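Local coordinates for CARDB domain-containing protein (Pyrococcus furiosus, PDB 3IDU) that is of unknown function but carries a CARDB domain, the part described here, which binds a pair of manganese ions, at residues P26-Y37 with V111-V119. Residues are numbered along the deposited sequence; the frame is centred on the assembly and turned at random.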
ATOM      1  N   PRO A  26     -12.477   1.129   5.923  1.00 19.87           N
ATOM      2  CA  PRO A  26     -13.789   1.720   5.638  1.00 25.03           C
ATOM      3  C   PRO A  26     -13.767   2.739   4.505  1.00 26.15           C
ATOM      4  O   PRO A  26     -12.911   3.625   4.465  1.00 31.61           O
ATOM      5  CB  PRO A  26     -14.178   2.345   6.974  1.00 23.59           C
ATOM      6  CG  PRO A  26     -12.856   2.757   7.540  1.00 29.42           C
ATOM      7  CD  PRO A  26     -11.997   1.539   7.255  1.00 22.81           C
ATOM      8  N   ASP A  27     -14.713   2.602   3.582  1.00 19.23           N
ATOM      9  CA  ASP A  27     -14.820   3.510   2.450  1.00 24.74           C
ATOM     10  C   ASP A  27     -15.709   4.694   2.820  1.00 33.05           C
ATOM     11  O   ASP A  27     -15.900   5.621   2.029  1.00 26.13           O
ATOM     12  CB  ASP A  27     -15.388   2.775   1.231  1.00 30.74           C
ATOM     13  CG  ASP A  27     -16.722   2.108   1.514  1.00 39.54           C
ATOM     14  OD1 ASP A  27     -16.802   1.307   2.471  1.00 42.18           O
ATOM     15  OD2 ASP A  27     -17.693   2.378   0.776  1.00 38.26           O
ATOM     16  N   VAL A  28     -16.246   4.652   4.034  1.00 32.96           N
ATOM     17  CA  VAL A  28     -17.107   5.712   4.543  1.00 31.30           C
ATOM     18  C   VAL A  28     -16.826   5.892   6.029  1.00 32.99           C
ATOM     19  O   VAL A  28     -16.965   4.953   6.809  1.00 28.64           O
ATOM     20  CB  VAL A  28     -18.597   5.364   4.357  1.00 34.12           C
ATOM     21  CG1 VAL A  28     -19.460   6.504   4.871  1.00 36.46           C
ATOM     22  CG2 VAL A  28     -18.890   5.095   2.889  1.00 31.10           C
ATOM     23  N   VAL A  29     -16.423   7.100   6.412  1.00 31.19           N
ATOM     24  CA  VAL A  29     -16.118   7.395   7.807  1.00 35.15           C
ATOM     25  C   VAL A  29     -16.774   8.693   8.265  1.00 38.07           C
ATOM     26  O   VAL A  29     -17.087   9.562   7.452  1.00 42.83           O
ATOM     27  CB  VAL A  29     -14.593   7.509   8.032  1.00 33.36           C
ATOM     28  CG1 VAL A  29     -13.923   6.173   7.760  1.00 26.84           C
ATOM     29  CG2 VAL A  29     -14.018   8.584   7.129  1.00 40.57           C
ATOM     30  N   GLY A  30     -16.977   8.816   9.574  1.00 37.74           N
ATOM     31  CA  GLY A  30     -17.593  10.012  10.121  1.00 38.43           C
ATOM     32  C   GLY A  30     -16.577  10.992  10.675  1.00 35.76           C
ATOM     33  O   GLY A  30     -15.566  10.592  11.256  1.00 26.82           O
ATOM     34  N   VAL A  31     -16.845  12.281  10.502  1.00 31.41           N
ATOM     35  CA  VAL A  31     -15.941  13.316  10.987  1.00 31.47           C
ATOM     36  C   VAL A  31     -15.591  13.111  12.462  1.00 31.22           C
ATOM     37  O   VAL A  31     -16.443  12.748  13.275  1.00 27.37           O
ATOM     38  CB  VAL A  31     -16.558  14.722  10.798  1.00 36.01           C
ATOM     39  CG1 VAL A  31     -17.862  14.832  11.579  1.00 41.53           C
ATOM     40  CG2 VAL A  31     -15.573  15.788  11.251  1.00 36.83           C
ATOM     41  N   ASN A  32     -14.324  13.335  12.792  1.00 35.22           N
ATOM     42  CA  ASN A  32     -13.829  13.197  14.159  1.00 30.41           C
ATOM     43  C   ASN A  32     -14.015  11.793  14.724  1.00 34.11           C
ATOM     44  O   ASN A  32     -14.196  11.618  15.932  1.00 33.36           O
ATOM     45  CB  ASN A  32     -14.513  14.219  15.070  1.00 36.48           C
ATOM     46  CG  ASN A  32     -14.322  15.645  14.589  1.00 38.52           C
ATOM     47  OD1 ASN A  32     -13.193  16.108  14.416  1.00 38.14           O
ATOM     48  ND2 ASN A  32     -15.426  16.349  14.367  1.00 41.20           N
ATOM     49  N   LYS A  33     -13.962  10.795  13.847  1.00 31.68           N
ATOM     50  CA  LYS A  33     -14.113   9.405  14.257  1.00 34.99           C
ATOM     51  C   LYS A  33     -12.879   8.598  13.878  1.00 27.11           C
ATOM     52  O   LYS A  33     -12.411   8.663  12.744  1.00 30.73           O
ATOM     53  CB  LYS A  33     -15.358   8.791  13.608  1.00 36.11           C
ATOM     54  CG  LYS A  33     -16.664   9.401  14.089  1.00 42.38           C
ATOM     55  CD  LYS A  33     -17.864   8.746  13.426  1.00 42.69           C
ATOM     56  CE  LYS A  33     -19.165   9.319  13.964  1.00 46.30           C
ATOM     57  NZ  LYS A  33     -20.360   8.701  13.323  1.00 52.40           N
ATOM     58  N   LEU A  34     -12.354   7.844  14.839  1.00 30.54           N
ATOM     59  CA  LEU A  34     -11.171   7.020  14.617  1.00 31.22           C
ATOM     60  C   LEU A  34     -11.434   5.941  13.574  1.00 30.12           C
ATOM     61  O   LEU A  34     -12.361   5.146  13.713  1.00 31.33           O
ATOM     62  CB  LEU A  34     -10.734   6.361  15.929  1.00 33.24           C
ATOM     63  CG  LEU A  34      -9.525   5.423  15.855  1.00 39.17           C
ATOM     64  CD1 LEU A  34      -8.292   6.208  15.440  1.00 34.51           C
ATOM     65  CD2 LEU A  34      -9.304   4.758  17.207  1.00 34.03           C
ATOM     66  N   ALA A  35     -10.613   5.919  12.529  1.00 29.38           N
ATOM     67  CA  ALA A  35     -10.748   4.927  11.470  1.00 30.31           C
ATOM     68  C   ALA A  35      -9.427   4.177  11.320  1.00 29.26           C
ATOM     69  O   ALA A  35      -8.354   4.783  11.329  1.00 26.42           O
ATOM     70  CB  ALA A  35     -11.126   5.606  10.157  1.00 20.03           C
ATOM     71  N   GLU A  36      -9.508   2.858  11.182  1.00 29.05           N
ATOM     72  CA  GLU A  36      -8.312   2.036  11.043  1.00 31.52           C
ATOM     73  C   GLU A  36      -8.190   1.452   9.639  1.00 28.97           C
ATOM     74  O   GLU A  36      -9.114   0.807   9.142  1.00 26.95           O
ATOM     75  CB  GLU A  36      -8.334   0.908  12.081  1.00 34.14           C
ATOM     76  CG  GLU A  36      -8.419   1.403  13.523  1.00 47.40           C
ATOM     77  CD  GLU A  36      -8.490   0.275  14.540  1.00 51.95           C
ATOM     78  OE1 GLU A  36      -8.570   0.572  15.751  1.00 56.49           O
ATOM     79  OE2 GLU A  36      -8.467  -0.904  14.131  1.00 55.88           O
ATOM     80  N   TYR A  37      -7.047   1.688   9.003  1.00 19.19           N
ATOM     81  CA  TYR A  37      -6.805   1.176   7.658  1.00 22.49           C
ATOM     82  C   TYR A  37      -5.613   0.242   7.641  1.00 16.16           C
ATOM     83  O   TYR A  37      -4.787   0.262   8.549  1.00 16.32           O
ATOM     84  CB  TYR A  37      -6.553   2.320   6.673  1.00 22.46           C
ATOM     85  CG  TYR A  37      -7.770   3.168   6.392  1.00 18.78           C
ATOM     86  CD1 TYR A  37      -8.147   4.196   7.255  1.00 20.72           C
ATOM     87  CD2 TYR A  37      -8.565   2.919   5.276  1.00 19.70           C
ATOM     88  CE1 TYR A  37      -9.292   4.958   7.009  1.00 24.31           C
ATOM     89  CE2 TYR A  37      -9.707   3.670   5.021  1.00 27.08           C
ATOM     90  CZ  TYR A  37     -10.066   4.686   5.891  1.00 23.17           C
ATOM     91  OH  TYR A  37     -11.204   5.417   5.644  1.00 26.19           O
ATOM     92  N   VAL A 111       1.354   1.182  -6.994  1.00 10.00           N
ATOM     93  CA  VAL A 111       0.512   2.251  -6.465  1.00 10.99           C
ATOM     94  C   VAL A 111      -0.926   1.794  -6.239  1.00 11.72           C
ATOM     95  O   VAL A 111      -1.529   1.163  -7.109  1.00 12.56           O
ATOM     96  CB  VAL A 111       0.494   3.462  -7.422  1.00 15.15           C
ATOM     97  CG1 VAL A 111      -0.401   4.555  -6.859  1.00 21.19           C
ATOM     98  CG2 VAL A 111       1.908   3.986  -7.628  1.00 13.55           C
ATOM     99  N   ALA A 112      -1.463   2.122  -5.067  1.00 11.81           N
ATOM    100  CA  ALA A 112      -2.831   1.781  -4.703  1.00 12.35           C
ATOM    101  C   ALA A 112      -3.650   3.061  -4.560  1.00 15.28           C
ATOM    102  O   ALA A 112      -3.130   4.111  -4.166  1.00 14.62           O
ATOM    103  CB  ALA A 112      -2.851   1.001  -3.390  1.00 14.29           C
ATOM    104  N   THR A 113      -4.932   2.970  -4.892  1.00 14.44           N
ATOM    105  CA  THR A 113      -5.834   4.107  -4.793  1.00 15.85           C
ATOM    106  C   THR A 113      -7.075   3.635  -4.048  1.00 18.21           C
ATOM    107  O   THR A 113      -7.640   2.591  -4.371  1.00 21.15           O
ATOM    108  CB  THR A 113      -6.227   4.627  -6.192  1.00 15.15           C
ATOM    109  OG1 THR A 113      -5.038   4.916  -6.938  1.00 23.19           O
ATOM    110  CG2 THR A 113      -7.062   5.897  -6.079  1.00 26.45           C
ATOM    111  N   PHE A 114      -7.479   4.394  -3.040  1.00 13.45           N
ATOM    112  CA  PHE A 114      -8.639   4.043  -2.239  1.00 17.90           C
ATOM    113  C   PHE A 114      -9.374   5.323  -1.861  1.00 19.65           C
ATOM    114  O   PHE A 114      -8.798   6.231  -1.260  1.00 22.45           O
ATOM    115  CB  PHE A 114      -8.181   3.286  -0.988  1.00 20.82           C
ATOM    116  CG  PHE A 114      -9.286   2.583  -0.258  1.00 23.11           C
ATOM    117  CD1 PHE A 114     -10.160   3.290   0.561  1.00 31.10           C
ATOM    118  CD2 PHE A 114      -9.463   1.209  -0.403  1.00 25.12           C
ATOM    119  CE1 PHE A 114     -11.197   2.643   1.227  1.00 36.31           C
ATOM    120  CE2 PHE A 114     -10.499   0.549   0.260  1.00 23.99           C
ATOM    121  CZ  PHE A 114     -11.368   1.270   1.076  1.00 27.99           C
ATOM    122  N   ASP A 115     -10.647   5.391  -2.231  1.00 25.34           N
ATOM    123  CA  ASP A 115     -11.474   6.556  -1.954  1.00 22.79           C
ATOM    124  C   ASP A 115     -12.293   6.397  -0.674  1.00 23.93           C
ATOM    125  O   ASP A 115     -12.905   5.353  -0.439  1.00 24.41           O
ATOM    126  CB  ASP A 115     -12.382   6.814  -3.157  1.00 19.11           C
ATOM    127  CG  ASP A 115     -11.595   7.207  -4.396  1.00 31.02           C
ATOM    128  OD1 ASP A 115     -11.878   6.676  -5.492  1.00 35.45           O
ATOM    129  OD2 ASP A 115     -10.684   8.057  -4.274  1.00 34.06           O
ATOM    130  N   VAL A 116     -12.297   7.441   0.148  1.00 24.58           N
ATOM    131  CA  VAL A 116     -13.026   7.432   1.411  1.00 21.99           C
ATOM    132  C   VAL A 116     -13.955   8.635   1.517  1.00 29.07           C
ATOM    133  O   VAL A 116     -13.544   9.770   1.279  1.00 29.15           O
ATOM    134  CB  VAL A 116     -12.056   7.457   2.615  1.00 26.69           C
ATOM    135  CG1 VAL A 116     -12.843   7.498   3.918  1.00 22.94           C
ATOM    136  CG2 VAL A 116     -11.154   6.234   2.581  1.00 20.35           C
ATOM    137  N   SER A 117     -15.206   8.385   1.880  1.00 30.04           N
ATOM    138  CA  SER A 117     -16.175   9.462   2.019  1.00 34.80           C
ATOM    139  C   SER A 117     -16.391   9.816   3.488  1.00 39.21           C
ATOM    140  O   SER A 117     -16.962   9.029   4.247  1.00 36.93           O
ATOM    141  CB  SER A 117     -17.507   9.060   1.384  1.00 30.21           C
ATOM    142  OG  SER A 117     -18.444  10.120   1.463  1.00 39.26           O
ATOM    143  N   VAL A 118     -15.925  10.997   3.885  1.00 31.76           N
ATOM    144  CA  VAL A 118     -16.076  11.460   5.260  1.00 34.95           C
ATOM    145  C   VAL A 118     -17.367  12.261   5.387  1.00 34.19           C
ATOM    146  O   VAL A 118     -17.569  13.240   4.670  1.00 36.56           O
ATOM    147  CB  VAL A 118     -14.892  12.355   5.691  1.00 37.60           C
ATOM    148  CG1 VAL A 118     -15.076  12.807   7.134  1.00 31.29           C
ATOM    149  CG2 VAL A 118     -13.584  11.594   5.539  1.00 36.67           C
ATOM    150  N   VAL A 119     -18.237  11.840   6.297  1.00 36.34           N
ATOM    151  CA  VAL A 119     -19.513  12.517   6.499  1.00 39.55           C
ATOM    152  C   VAL A 119     -19.706  12.935   7.953  1.00 37.18           C
ATOM    153  O   VAL A 119     -19.634  12.109   8.862  1.00 36.48           O
ATOM    154  CB  VAL A 119     -20.684  11.607   6.086  1.00 38.51           C
ATOM    155  CG1 VAL A 119     -21.988  12.388   6.120  1.00 41.76           C
ATOM    156  CG2 VAL A 119     -20.431  11.038   4.699  1.00 35.89           C
TER
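Val28 and Val29 pair in parallel with Ser117 and Val118, which puts the short strand 28-29 at the edge of the five-stranded sheet, beside the last strand, 111-118. Four backbone hydrogen bonds make the ladder. Ser117 N gives to Asp27 O (2.9 Å, 168° at the hydrogen), Val29 N to Ser117 O, Val119 N to Val29 O, and Val31 N to Val119 O. The bond from Val31 N to Val119 O is longer, at 3.2 Å, and its donor stands well above the carbonyl plane. Residues Gly30 to Lys33 form a type II turn, after which the chain enters strand 35-43 of the other sheet.

On the inner side, Val29 CG2 meets Val116 CG1 and Val118 CG2. The approach of Val29 CG2 to Val118 CG2 is tight at 3.4 Å. With chi1 of Val29 at -64°, CG1 lies anti to the carbonyl carbon and CG2 falls between the backbone N and the carbonyl carbon, facing both valines.

Tyr37 comes from the facing sheet. Tyr37 OH rests against both methyls of Val116, 3.2 Å from Val116 CG1 and from Val116 CG2. Tyr37 OH also donates to Pro26 O at 2.7 Å, in the carbonyl plane, while Pro26 CD lies over the rim of one ring face. Phe114 CE1 reaches the Tyr37 ring at its edge, 4.2 Å from Tyr37 CE2. A phenylalanine in place of Tyr37 would probably leave Pro26 O without this donor and the methyls of Val116 without the oxygen that rests on them. The Tyr37 ring also meets that of Phe80 on strand 75-82, the two planes nearly parallel.

A chain that leaves one sheet, adds a short parallel edge strand to the other and returns is consistent with the Ig-like beta-sandwich of the E-set clan.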